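Local structure of proteolytically activated form of PPO4 Tyrosinase (Agaricus bisporus var. bisporus H97, 4OUA) at residues A[26-31]-A[149-154]; A[32-37]-A[103-108]; A[54-59]-A[77-82]; A[81-86]-A[308-313]. The protein uses a pair of copper ions to hydroxylate monophenols and oxidise the resulting o-diphenols to o-quinones, probably as the initial step of melanin synthesis. One frame throughout, in Å; residues are numbered along the deposited sequence.

Contact 1: residues A[26-31]-A[149-154]; sequences KFFTLY and VKITNY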
loop_
_atom_site.group_PDB
_atom_site.type_symbol
_atom_site.label_atom_id
_atom_site.label_comp_id
_atom_site.label_asym_id
_atom_site.label_seq_id
_atom_site.Cartn_x
_atom_site.Cartn_y
_atom_site.Cartn_z
ATOM N N LYS A 26 -17.757 -9.953 -7.592
ATOM C CA LYS A 26 -17.279 -10.740 -6.460
ATOM C C LYS A 26 -16.169 -10.027 -5.693
ATOM O O LYS A 26 -16.270 -9.832 -4.481
ATOM C CB LYS A 26 -16.784 -12.110 -6.930
ATOM C CG LYS A 26 -17.793 -13.236 -6.760
ATOM C CD LYS A 26 -19.011 -13.034 -7.645
ATOM C CE LYS A 26 -20.062 -14.101 -7.380
ATOM N NZ LYS A 26 -19.514 -15.477 -7.542
ATOM N N PHE A 27 -15.113 -9.644 -6.405
ATOM C CA PHE A 27 -13.956 -8.996 -5.793
ATOM C C PHE A 27 -14.322 -7.691 -5.092
ATOM O O PHE A 27 -13.867 -7.426 -3.978
ATOM C CB PHE A 27 -12.875 -8.727 -6.844
ATOM C CG PHE A 27 -12.062 -9.936 -7.205
ATOM C CD1 PHE A 27 -11.885 -10.967 -6.296
ATOM C CD2 PHE A 27 -11.468 -10.040 -8.452
ATOM C CE1 PHE A 27 -11.131 -12.081 -6.625
ATOM C CE2 PHE A 27 -10.716 -11.150 -8.787
ATOM C CZ PHE A 27 -10.547 -12.172 -7.872
ATOM N N PHE A 28 -15.140 -6.876 -5.749
ATOM C CA PHE A 28 -15.511 -5.575 -5.205
ATOM C C PHE A 28 -16.389 -5.723 -3.969
ATOM O O PHE A 28 -16.190 -5.027 -2.974
ATOM C CB PHE A 28 -16.223 -4.733 -6.264
ATOM C CG PHE A 28 -16.491 -3.319 -5.834
ATOM C CD1 PHE A 28 -15.446 -2.428 -5.654
ATOM C CD2 PHE A 28 -17.785 -2.879 -5.619
ATOM C CE1 PHE A 28 -15.687 -1.125 -5.258
ATOM C CE2 PHE A 28 -18.034 -1.577 -5.224
ATOM C CZ PHE A 28 -16.983 -0.698 -5.044
ATOM N N THR A 29 -17.358 -6.632 -4.037
ATOM C CA THR A 29 -18.237 -6.907 -2.905
ATOM C C THR A 29 -17.453 -7.416 -1.702
ATOM O O THR A 29 -17.677 -6.978 -0.573
ATOM C CB THR A 29 -19.316 -7.945 -3.263
ATOM O OG1 THR A 29 -20.248 -7.373 -4.190
ATOM C CG2 THR A 29 -20.059 -8.387 -2.014
ATOM N N LEU A 30 -16.536 -8.346 -1.949
ATOM C CA LEU A 30 -15.735 -8.930 -0.880
ATOM C C LEU A 30 -14.813 -7.894 -0.255
ATOM O O LEU A 30 -14.552 -7.926 0.947
ATOM C CB LEU A 30 -14.918 -10.115 -1.401
ATOM C CG LEU A 30 -15.689 -11.409 -1.670
ATOM C CD1 LEU A 30 -14.750 -12.505 -2.155
ATOM C CD2 LEU A 30 -16.439 -11.852 -0.422
ATOM N N TYR A 31 -14.327 -6.971 -1.078
ATOM C CA TYR A 31 -13.413 -5.936 -0.614
ATOM C C TYR A 31 -14.139 -4.917 0.263
ATOM O O TYR A 31 -13.629 -4.507 1.304
ATOM C CB TYR A 31 -12.743 -5.242 -1.802
ATOM C CG TYR A 31 -11.578 -4.361 -1.416
ATOM C CD1 TYR A 31 -10.328 -4.907 -1.154
ATOM C CD2 TYR A 31 -11.727 -2.983 -1.312
ATOM C CE1 TYR A 31 -9.258 -4.107 -0.800
ATOM C CE2 TYR A 31 -10.662 -2.174 -0.957
ATOM C CZ TYR A 31 -9.429 -2.743 -0.703
ATOM O OH TYR A 31 -8.365 -1.946 -0.348
ATOM N N VAL A 149 -21.820 2.691 -2.498
ATOM C CA VAL A 149 -21.356 1.847 -3.594
ATOM C C VAL A 149 -22.219 0.600 -3.758
ATOM O O VAL A 149 -22.728 0.053 -2.782
ATOM C CB VAL A 149 -19.889 1.414 -3.392
ATOM C CG1 VAL A 149 -18.955 2.614 -3.502
ATOM C CG2 VAL A 149 -19.719 0.709 -2.054
ATOM N N LYS A 150 -22.372 0.157 -5.002
ATOM C CA LYS A 150 -23.174 -1.021 -5.310
ATOM C C LYS A 150 -22.391 -2.316 -5.118
ATOM O O LYS A 150 -21.328 -2.509 -5.712
ATOM C CB LYS A 150 -23.697 -0.952 -6.747
ATOM C CG LYS A 150 -24.632 0.209 -7.034
ATOM C CD LYS A 150 -25.078 0.184 -8.489
ATOM C CE LYS A 150 -25.999 1.347 -8.817
ATOM N NZ LYS A 150 -26.385 1.347 -10.256
ATOM N N ILE A 151 -22.926 -3.207 -4.290
ATOM C CA ILE A 151 -22.350 -4.534 -4.127
ATOM C C ILE A 151 -23.446 -5.588 -4.211
ATOM O O ILE A 151 -24.628 -5.261 -4.331
ATOM C CB ILE A 151 -21.600 -4.678 -2.789
ATOM C CG1 ILE A 151 -22.562 -4.506 -1.614
ATOM C CG2 ILE A 151 -20.464 -3.674 -2.703
ATOM C CD1 ILE A 151 -21.905 -4.679 -0.262
ATOM N N THR A 152 -23.049 -6.854 -4.162
ATOM C CA THR A 152 -24.009 -7.948 -4.163
ATOM C C THR A 152 -24.290 -8.390 -2.732
ATOM O O THR A 152 -23.365 -8.655 -1.962
ATOM C CB THR A 152 -23.507 -9.146 -4.988
ATOM O OG1 THR A 152 -23.427 -8.775 -6.370
ATOM C CG2 THR A 152 -24.451 -10.327 -4.842
ATOM N N ASN A 153 -25.568 -8.459 -2.378
ATOM C CA ASN A 153 -25.956 -8.853 -1.032
ATOM C C ASN A 153 -25.781 -10.353 -0.818
ATOM O O ASN A 153 -25.572 -11.103 -1.772
ATOM C CB ASN A 153 -27.398 -8.442 -0.751
ATOM C CG ASN A 153 -27.616 -8.061 0.696
ATOM O OD1 ASN A 153 -26.796 -8.370 1.560
ATOM N ND2 ASN A 153 -28.726 -7.384 0.969
ATOM N N TYR A 154 -25.874 -10.786 0.436
ATOM C CA TYR A 154 -25.612 -12.179 0.785
ATOM C C TYR A 154 -26.660 -13.137 0.220
ATOM O O TYR A 154 -26.509 -14.355 0.314
ATOM C CB TYR A 154 -25.531 -12.337 2.304
ATOM C CG TYR A 154 -24.441 -11.509 2.945
ATOM C CD1 TYR A 154 -23.106 -11.879 2.835
ATOM C CD2 TYR A 154 -24.746 -10.362 3.665
ATOM C CE1 TYR A 154 -22.104 -11.126 3.421
ATOM C CE2 TYR A 154 -23.751 -9.604 4.255
ATOM C CZ TYR A 154 -22.432 -9.990 4.130
ATOM O OH TYR A 154 -21.437 -9.238 4.715
#

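Contact 2: residues A[32-37]-A[103-108]; sequences IRALQA and EAAKGI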
loop_
_atom_site.group_PDB
_atom_site.type_symbol
_atom_site.label_atom_id
_atom_site.label_comp_id
_atom_site.label_asym_id
_atom_site.label_seq_id
_atom_site.Cartn_x
_atom_site.Cartn_y
_atom_site.Cartn_z
ATOM N N ILE A 32 -15.333 -4.515 -0.164
ATOM C CA ILE A 32 -16.137 -3.557 0.589
ATOM C C ILE A 32 -16.604 -4.144 1.917
ATOM O O ILE A 32 -16.672 -3.443 2.929
ATOM C CB ILE A 32 -17.367 -3.098 -0.215
ATOM C CG1 ILE A 32 -16.938 -2.462 -1.539
ATOM C CG2 ILE A 32 -18.206 -2.128 0.603
ATOM C CD1 ILE A 32 -16.083 -1.226 -1.377
ATOM N N ARG A 33 -16.926 -5.432 1.911
ATOM C CA ARG A 33 -17.354 -6.115 3.125
ATOM C C ARG A 33 -16.189 -6.322 4.088
ATOM O O ARG A 33 -16.293 -6.018 5.275
ATOM C CB ARG A 33 -17.997 -7.461 2.789
ATOM C CG ARG A 33 -19.333 -7.359 2.071
ATOM C CD ARG A 33 -20.354 -6.600 2.905
ATOM N NE ARG A 33 -21.720 -6.838 2.447
ATOM C CZ ARG A 33 -22.796 -6.240 2.953
ATOM N NH1 ARG A 33 -22.668 -5.358 3.936
ATOM N NH2 ARG A 33 -24.000 -6.522 2.475
ATOM N N ALA A 34 -15.079 -6.841 3.567
ATOM C CA ALA A 34 -13.924 -7.171 4.395
ATOM C C ALA A 34 -13.256 -5.919 4.946
ATOM O O ALA A 34 -12.777 -5.909 6.081
ATOM C CB ALA A 34 -12.925 -7.998 3.605
ATOM N N LEU A 35 -13.225 -4.863 4.139
ATOM C CA LEU A 35 -12.618 -3.605 4.558
ATOM C C LEU A 35 -13.433 -2.952 5.671
ATOM O O LEU A 35 -12.878 -2.407 6.626
ATOM C CB LEU A 35 -12.480 -2.655 3.367
ATOM C CG LEU A 35 -11.799 -1.318 3.645
ATOM C CD1 LEU A 35 -10.427 -1.532 4.261
ATOM C CD2 LEU A 35 -11.692 -0.511 2.366
ATOM N N GLN A 36 -14.754 -3.012 5.546
ATOM C CA GLN A 36 -15.635 -2.508 6.588
ATOM C C GLN A 36 -15.502 -3.370 7.839
ATOM O O GLN A 36 -15.590 -2.879 8.962
ATOM C CB GLN A 36 -17.087 -2.483 6.102
ATOM C CG GLN A 36 -18.077 -1.908 7.103
ATOM C CD GLN A 36 -17.953 -0.405 7.251
ATOM O OE1 GLN A 36 -18.067 0.338 6.275
ATOM N NE2 GLN A 36 -17.716 0.052 8.475
ATOM N N ALA A 37 -15.273 -4.662 7.632
ATOM C CA ALA A 37 -15.167 -5.612 8.731
ATOM C C ALA A 37 -13.954 -5.333 9.614
ATOM O O ALA A 37 -14.047 -5.371 10.840
ATOM C CB ALA A 37 -15.109 -7.032 8.190
ATOM N N GLU A 103 -8.392 -12.753 5.031
ATOM C CA GLU A 103 -8.918 -13.558 6.127
ATOM C C GLU A 103 -10.321 -13.102 6.506
ATOM O O GLU A 103 -11.195 -13.917 6.796
ATOM C CB GLU A 103 -7.988 -13.486 7.339
ATOM C CG GLU A 103 -8.291 -14.511 8.421
ATOM C CD GLU A 103 -7.239 -14.531 9.517
ATOM O OE1 GLU A 103 -6.871 -15.636 9.969
ATOM O OE2 GLU A 103 -6.780 -13.442 9.927
ATOM N N ALA A 104 -10.531 -11.791 6.494
ATOM C CA ALA A 104 -11.849 -11.231 6.753
ATOM C C ALA A 104 -12.794 -11.557 5.602
ATOM O O ALA A 104 -13.987 -11.781 5.809
ATOM C CB ALA A 104 -11.758 -9.726 6.962
ATOM N N ALA A 105 -12.246 -11.591 4.390
ATOM C CA ALA A 105 -13.037 -11.850 3.193
ATOM C C ALA A 105 -13.504 -13.301 3.135
ATOM O O ALA A 105 -14.498 -13.615 2.483
ATOM C CB ALA A 105 -12.239 -11.501 1.947
ATOM N N LYS A 106 -12.781 -14.183 3.817
ATOM C CA LYS A 106 -13.169 -15.588 3.893
ATOM C C LYS A 106 -14.427 -15.752 4.738
ATOM O O LYS A 106 -15.356 -16.463 4.355
ATOM C CB LYS A 106 -12.034 -16.435 4.469
ATOM C CG LYS A 106 -10.877 -16.657 3.515
ATOM C CD LYS A 106 -9.788 -17.492 4.163
ATOM C CE LYS A 106 -8.668 -17.801 3.182
ATOM N NZ LYS A 106 -7.570 -18.572 3.825
ATOM N N GLY A 107 -14.445 -15.092 5.893
ATOM C CA GLY A 107 -15.603 -15.114 6.764
ATOM C C GLY A 107 -16.791 -14.458 6.094
ATOM O O GLY A 107 -17.939 -14.827 6.336
ATOM N N ILE A 108 -16.509 -13.476 5.244
ATOM C CA ILE A 108 -17.552 -12.804 4.483
ATOM C C ILE A 108 -18.181 -13.756 3.474
ATOM O O ILE A 108 -19.401 -13.783 3.308
ATOM C CB ILE A 108 -17.004 -11.572 3.739
ATOM C CG1 ILE A 108 -16.490 -10.531 4.737
ATOM C CG2 ILE A 108 -18.075 -10.975 2.841
ATOM C CD1 ILE A 108 -17.537 -10.054 5.717
#

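Contact 3: residues A[54-59]-A[77-82]; sequences GIHGLP and GYCTHS. With NA (sodium ion), chain E; CU1 (copper (I) ion), chain C.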
loop_
_atom_site.group_PDB
_atom_site.type_symbol
_atom_site.label_atom_id
_atom_site.label_comp_id
_atom_site.label_asym_id
_atom_site.label_seq_id
_atom_site.Cartn_x
_atom_site.Cartn_y
_atom_site.Cartn_z
ATOM N N GLY A 54 -1.633 1.284 11.925
ATOM C CA GLY A 54 -0.862 1.823 13.028
ATOM C C GLY A 54 0.599 1.426 12.958
ATOM O O GLY A 54 1.453 2.077 13.550
ATOM N N ILE A 55 0.891 0.354 12.229
ATOM C CA ILE A 55 2.267 -0.104 12.073
ATOM C C ILE A 55 3.131 0.957 11.398
ATOM O O ILE A 55 4.271 1.186 11.799
ATOM C CB ILE A 55 2.341 -1.403 11.252
ATOM C CG1 ILE A 55 1.590 -2.529 11.964
ATOM C CG2 ILE A 55 3.790 -1.796 11.009
ATOM C CD1 ILE A 55 1.531 -3.814 11.173
ATOM N N HIS A 56 2.574 1.601 10.377
ATOM C CA HIS A 56 3.292 2.608 9.602
ATOM C C HIS A 56 3.827 3.732 10.489
ATOM O O HIS A 56 5.037 3.931 10.589
ATOM C CB HIS A 56 2.380 3.181 8.514
ATOM C CG HIS A 56 3.110 3.929 7.441
ATOM N ND1 HIS A 56 3.211 5.303 7.427
ATOM C CD2 HIS A 56 3.767 3.492 6.339
ATOM C CE1 HIS A 56 3.902 5.681 6.366
ATOM N NE2 HIS A 56 4.251 4.602 5.689
ATOM N N GLY A 57 2.920 4.457 11.137
ATOM C CA GLY A 57 3.304 5.558 12.003
ATOM C C GLY A 57 2.773 5.398 13.414
ATOM O O GLY A 57 3.083 4.420 14.094
ATOM N N LEU A 58 1.975 6.365 13.856
ATOM C CA LEU A 58 1.340 6.290 15.167
ATOM C C LEU A 58 0.282 5.192 15.199
ATOM O O LEU A 58 -0.335 4.889 14.177
ATOM C CB LEU A 58 0.712 7.635 15.539
ATOM C CG LEU A 58 1.671 8.774 15.888
ATOM C CD1 LEU A 58 0.913 10.083 16.031
ATOM C CD2 LEU A 58 2.431 8.453 17.164
ATOM N N PRO A 59 0.071 4.589 16.377
ATOM C CA PRO A 59 0.822 4.911 17.593
ATOM C C PRO A 59 2.209 4.277 17.593
ATOM O O PRO A 59 2.464 3.359 16.816
ATOM C CB PRO A 59 -0.047 4.319 18.703
ATOM C CG PRO A 59 -0.712 3.156 18.052
ATOM C CD PRO A 59 -0.968 3.573 16.625
ATOM N N GLY A 77 7.549 5.254 14.319
ATOM C CA GLY A 77 6.833 4.394 13.396
ATOM C C GLY A 77 7.674 3.202 12.982
ATOM O O GLY A 77 8.857 3.123 13.310
ATOM N N TYR A 78 7.061 2.266 12.266
ATOM C CA TYR A 78 7.779 1.102 11.760
ATOM C C TYR A 78 8.322 1.357 10.360
ATOM O O TYR A 78 9.385 0.850 9.999
ATOM C CB TYR A 78 6.874 -0.132 11.734
ATOM C CG TYR A 78 6.939 -0.998 12.970
ATOM C CD1 TYR A 78 8.115 -1.644 13.329
ATOM C CD2 TYR A 78 5.815 -1.196 13.761
ATOM C CE1 TYR A 78 8.175 -2.446 14.453
ATOM C CE2 TYR A 78 5.865 -1.997 14.886
ATOM C CZ TYR A 78 7.047 -2.621 15.226
ATOM O OH TYR A 78 7.100 -3.419 16.346
ATOM N N CYS A 79 7.585 2.143 9.579
ATOM C CA CYS A 79 7.897 2.347 8.167
ATOM C C CYS A 79 9.299 2.901 7.964
ATOM O O CYS A 79 9.753 3.773 8.704
ATOM C CB CYS A 79 6.871 3.277 7.514
ATOM S SG CYS A 79 6.926 4.995 8.071
ATOM N N THR A 80 9.979 2.375 6.954
ATOM C CA THR A 80 11.333 2.790 6.631
ATOM C C THR A 80 11.320 3.808 5.499
ATOM O O THR A 80 10.895 3.505 4.384
ATOM C CB THR A 80 12.203 1.592 6.232
ATOM O OG1 THR A 80 11.625 0.948 5.090
ATOM C CG2 THR A 80 12.287 0.598 7.378
ATOM N N HIS A 81 11.785 5.017 5.792
ATOM C CA HIS A 81 11.763 6.098 4.817
ATOM C C HIS A 81 13.126 6.775 4.736
ATOM O O HIS A 81 13.823 6.901 5.742
ATOM C CB HIS A 81 10.675 7.114 5.176
ATOM C CG HIS A 81 9.327 6.500 5.398
ATOM N ND1 HIS A 81 8.770 6.360 6.650
ATOM C CD2 HIS A 81 8.430 5.978 4.528
ATOM C CE1 HIS A 81 7.586 5.783 6.543
ATOM N NE2 HIS A 81 7.356 5.539 5.264
ATOM N N SER A 82 13.500 7.197 3.531
ATOM C CA SER A 82 14.787 7.845 3.296
ATOM C C SER A 82 15.954 6.880 3.494
ATOM O O SER A 82 17.087 7.300 3.729
ATOM C CB SER A 82 14.950 9.059 4.212
ATOM O OG SER A 82 13.858 9.949 4.073
HETATM NA NA NA E . 2.885 2.328 15.002
HETATM CU CU CU1 C . 5.894 4.234 4.505
HETATM O O HOH W 1 5.033 6.131 3.283
HETATM O O HOH W 2 2.694 -0.021 15.338
HETATM O O HOH W 3 4.971 1.894 15.475
#

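Contact 4: residues A[81-86]-A[308-313]; sequences HSQVLF and EGSMGF. With CU1 (copper (I) ion), chain C.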
loop_
_atom_site.group_PDB
_atom_site.type_symbol
_atom_site.label_atom_id
_atom_site.label_comp_id
_atom_site.label_asym_id
_atom_site.label_seq_id
_atom_site.Cartn_x
_atom_site.Cartn_y
_atom_site.Cartn_z
ATOM N N HIS A 81 11.785 5.017 5.792
ATOM C CA HIS A 81 11.763 6.098 4.817
ATOM C C HIS A 81 13.126 6.775 4.736
ATOM O O HIS A 81 13.823 6.901 5.742
ATOM C CB HIS A 81 10.675 7.114 5.176
ATOM C CG HIS A 81 9.327 6.500 5.398
ATOM N ND1 HIS A 81 8.770 6.360 6.650
ATOM C CD2 HIS A 81 8.430 5.978 4.528
ATOM C CE1 HIS A 81 7.586 5.783 6.543
ATOM N NE2 HIS A 81 7.356 5.539 5.264
ATOM N N SER A 82 13.500 7.197 3.531
ATOM C CA SER A 82 14.787 7.845 3.296
ATOM C C SER A 82 15.954 6.880 3.494
ATOM O O SER A 82 17.087 7.300 3.729
ATOM C CB SER A 82 14.950 9.059 4.212
ATOM O OG SER A 82 13.858 9.949 4.073
ATOM N N GLN A 83 15.672 5.584 3.396
ATOM C CA GLN A 83 16.697 4.564 3.581
ATOM C C GLN A 83 16.559 3.436 2.561
ATOM O O GLN A 83 15.531 3.309 1.895
ATOM C CB GLN A 83 16.637 4.003 5.001
ATOM C CG GLN A 83 15.231 3.735 5.496
ATOM C CD GLN A 83 15.198 2.735 6.630
ATOM O OE1 GLN A 83 15.815 1.675 6.549
ATOM N NE2 GLN A 83 14.480 3.066 7.696
ATOM N N VAL A 84 17.599 2.613 2.455
ATOM C CA VAL A 84 17.671 1.573 1.432
ATOM C C VAL A 84 16.581 0.510 1.555
ATOM O O VAL A 84 16.319 -0.226 0.604
ATOM C CB VAL A 84 19.040 0.862 1.460
ATOM C CG1 VAL A 84 20.133 1.790 0.956
ATOM C CG2 VAL A 84 19.354 0.367 2.863
ATOM N N LEU A 85 15.946 0.433 2.719
ATOM C CA LEU A 85 14.971 -0.622 2.980
ATOM C C LEU A 85 13.545 -0.227 2.611
ATOM O O LEU A 85 12.620 -1.015 2.796
ATOM C CB LEU A 85 15.016 -1.035 4.452
ATOM C CG LEU A 85 16.300 -1.716 4.925
ATOM C CD1 LEU A 85 16.136 -2.219 6.345
ATOM C CD2 LEU A 85 16.680 -2.850 3.984
ATOM N N PHE A 86 13.373 0.985 2.092
ATOM C CA PHE A 86 12.041 1.506 1.791
ATOM C C PHE A 86 11.211 0.560 0.924
ATOM O O PHE A 86 10.095 0.198 1.295
ATOM C CB PHE A 86 12.136 2.872 1.105
ATOM C CG PHE A 86 10.823 3.369 0.570
ATOM C CD1 PHE A 86 9.889 3.946 1.415
ATOM C CD2 PHE A 86 10.518 3.251 -0.776
ATOM C CE1 PHE A 86 8.676 4.398 0.927
ATOM C CE2 PHE A 86 9.306 3.702 -1.269
ATOM C CZ PHE A 86 8.385 4.277 -0.415
ATOM N N GLU A 308 16.475 8.714 9.116
ATOM C CA GLU A 308 15.295 9.224 9.811
ATOM C C GLU A 308 15.111 8.562 11.172
ATOM O O GLU A 308 14.984 9.242 12.192
ATOM C CB GLU A 308 14.036 9.022 8.968
ATOM C CG GLU A 308 13.951 9.907 7.738
ATOM C CD GLU A 308 12.524 10.086 7.254
ATOM O OE1 GLU A 308 11.591 9.809 8.039
ATOM O OE2 GLU A 308 12.335 10.505 6.093
ATOM N N GLY A 309 15.093 7.233 11.179
ATOM C CA GLY A 309 14.880 6.475 12.399
ATOM C C GLY A 309 13.490 5.873 12.449
ATOM O O GLY A 309 12.496 6.567 12.244
ATOM N N SER A 310 13.419 4.573 12.715
ATOM C CA SER A 310 12.143 3.876 12.818
ATOM C C SER A 310 12.193 2.908 13.994
ATOM O O SER A 310 13.254 2.691 14.572
ATOM C CB SER A 310 11.822 3.135 11.520
ATOM O OG SER A 310 12.745 2.083 11.301
ATOM N N MET A 311 11.059 2.319 14.352
ATOM C CA MET A 311 11.025 1.455 15.529
ATOM C C MET A 311 11.826 0.168 15.301
ATOM O O MET A 311 12.040 -0.613 16.226
ATOM C CB MET A 311 9.570 1.140 15.912
ATOM C CG MET A 311 9.384 0.176 17.095
ATOM S SD MET A 311 7.655 -0.156 17.522
ATOM C CE MET A 311 7.251 1.291 18.521
ATOM N N GLY A 312 12.276 -0.049 14.070
ATOM C CA GLY A 312 13.113 -1.196 13.777
ATOM C C GLY A 312 14.580 -0.841 13.917
ATOM O O GLY A 312 15.378 -1.635 14.416
ATOM N N PHE A 313 14.935 0.363 13.479
ATOM C CA PHE A 313 16.324 0.804 13.500
ATOM C C PHE A 313 16.469 2.226 14.027
ATOM O O PHE A 313 15.793 3.142 13.559
ATOM C CB PHE A 313 16.933 0.719 12.100
ATOM C CG PHE A 313 16.632 -0.561 11.381
ATOM C CD1 PHE A 313 17.318 -1.724 11.692
ATOM C CD2 PHE A 313 15.667 -0.602 10.389
ATOM C CE1 PHE A 313 17.044 -2.906 11.028
ATOM C CE2 PHE A 313 15.389 -1.777 9.721
ATOM C CZ PHE A 313 16.079 -2.931 10.042
HETATM CU CU CU1 C . 5.894 4.234 4.505
HETATM O O HOH W 1 5.033 6.131 3.283
#

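Contact 1: residues A[26-31]-A[149-154]
A chi1 of -69° sets OG1 of Thr29 opposite its own carbonyl carbon and turns CG2 away from the backbone N, so that OG1 points at Ile151 CB and Thr152 N while CG2 lies beside Thr152 O; Phe28, with CG trans to its N (chi1 -173°), swings its ring toward Val149 and Lys150 farther back along the strand. Thr29 OG1 receives the N-H of Thr152 at 2.8 Å in an almost straight bond, 175° at the hydrogen. The same hydroxyl is bonded to the carbonyl of Glu25 one turn earlier, and a single oxygen thus ties the helix to a strand amide. The methyl branch of the same residue, Thr29 CG2, lies 3.3 Å from Thr152 O. The Phe28 ring works by its edge: CE2 is 3.5 Å from Lys150 O, which lies in the ring plane, and CZ is 4.0 Å from Val149 CB. Ile151 CG2 meets the ring obliquely, its side chain crossing that of Phe28 at about a right angle. Here residues 26-31 of helix 25-39 run across residues 149-152, the segment axes 7.3 Å apart. Strand 158-162 pairs with strand 148-152 to complete the hairpin, and helix 116-125 adds Trp119 beside Thr29.

Contact 2: residues A[32-37]-A[103-108]
Arg33 O accepts the N-H of Ala37 at 2.9 Å, a plain helical bond that sets these two residues one turn apart, both directed at helix 86-109 with Ala34 beside them. The contact itself is apolar and illustrates how small side chains let two helices come close. Ala34 is its centre. Its CB comes down on the backbone of the other helix, 3.7 Å from Ala105 N, and is flanked by two further methyls, Ala104 CB at 4.0 Å and Ala105 CB at 3.9 Å. One turn on, Ala37 CB approaches Ala104 CB more loosely, at 4.5 Å. The other half of the contact belongs to Ile108, whose side chain crosses that of Arg33 at about a right angle. Ile108 CG2 touches Arg33 CB at 3.5 Å, while CG1 lies 4.1 Å from Ala34 N. Only the root of the arginine takes part: the chain bends at chi2 (-60°), the guanidinium group leads away to pack beside Asn153 and Tyr154, and the aliphatic CB and CG are what meet Ile108. Leu101, a turn before Ala105, also touches Ala34. The two segment axes cross steeply, at 116°, and the alanines at the crossing allow them to approach to 8.3 Å. Such alanine-mediated helix crossing here joins helix 25-39 to the C-terminal part of helix 86-109, a long helix of the tyrosinase domain, which carries the copper ligand His90 near its other end.

Contact 3: residues A[54-59]-A[77-82]
Tyr78 N binds Ile55 O at 3.0 Å, nearly in line with the carbonyl (166°), and Cys79 N reaches a lone pair of His56 O at 3.3 Å, so two irregular loops are laced together by consecutive amides. Gly77 suits this approach, since a CB there would probably run into His56 O. Tyr78 brings CD2 within 3.5 Å of Ile55 CG2, while Ile55 O sits in the ring plane at its edge; Tyr78 OH makes a weak bond to Trp63 N. Were Tyr78 an alanine, a gap would probably open beside Ile55 and Trp63 N would lose that weak partner. His56 holds CG trans to its N (chi1 -164°), which slides the imidazole beneath Cys79. Cys79 SG stands 3.6 Å from the His56 ring centroid, over the face and 13° off the normal, with CB over the same face. That sulfur is also joined to His81 CE1 by a thioether bond of 1.8 Å. His56 NE2 and His81 NE2 each bind copper at 2.1 Å; with His90 and a water they form site A of the two-copper centre; His250, His254 and His282 bind the second ion. On the 54-59 loop, Gly54 O, Gly57 O, Pro59 O and two waters bind a sodium ion. With the thioether tethering one imidazole and Ala269 O taking ND1 of the other, both rings are probably held from turning, each offering NE2 to the metal.

Contact 4: residues A[81-86]-A[308-313]
Ser82 and Glu308 meet through their polar ends, whereas Leu85 and Phe313 meet through carbon, and the two pairs stand at either end of the contact. Glu308 stretches out beyond CG, and its OE2 takes the hydroxyl of Ser82 at 2.6 Å (OG to OE2), on the anti side and 28° out of the carboxylate plane. The hydroxyl is shared, for Ser82 OG is also hydrogen-bonded to His235 NE2. On the way, Glu308 CG passes 3.6 Å from His81 O, so the contact pins the backbone just after this copper ligand to the 308-313 loop. With a glycine in place of Ser82, OE2 would probably be left without its mate, the carboxylate free to turn, and His235 deprived of the oxygen it binds. At the far end, Leu85 crosses Phe313 at about a right angle, its CD1 obliquely placed 3.5 Å from CE2 of the ring. Between the pairs, Gln83 NE2 and Ser310 OG stay 4.1 Å apart, mere packing. Gln83 opens a type I turn that leads into helix 86-109; the partner loop lies between strands 304-305 and 318-319, and Leu319 of the latter packs on Gln83, Leu85 and Phe313, while Glu247 of helix 246-258 binds Ser82 N.

How the contacts relate
The four contacts form two pairs. Contacts 1 and 2 both use helix 25-39, and Arg33 joins them, its base packed in contact 2 and its far end beside Ile151 and Tyr154 of contact 1. Contacts 3 and 4 share His81, Ser82 and the copper, and Gly77 O probably bonds Met311 N between them. About 31 Å separates the centres of contacts 1 and 3, on opposite sides of the chain's centre. Contacts 1 and 3 are buried, 2 and 4 only partly. Chemistry follows place: helix and strand packing relies on methyls, a ring edge and one hydroxyl, whereas the loops at the metal use amides, a thioether and a shared serine.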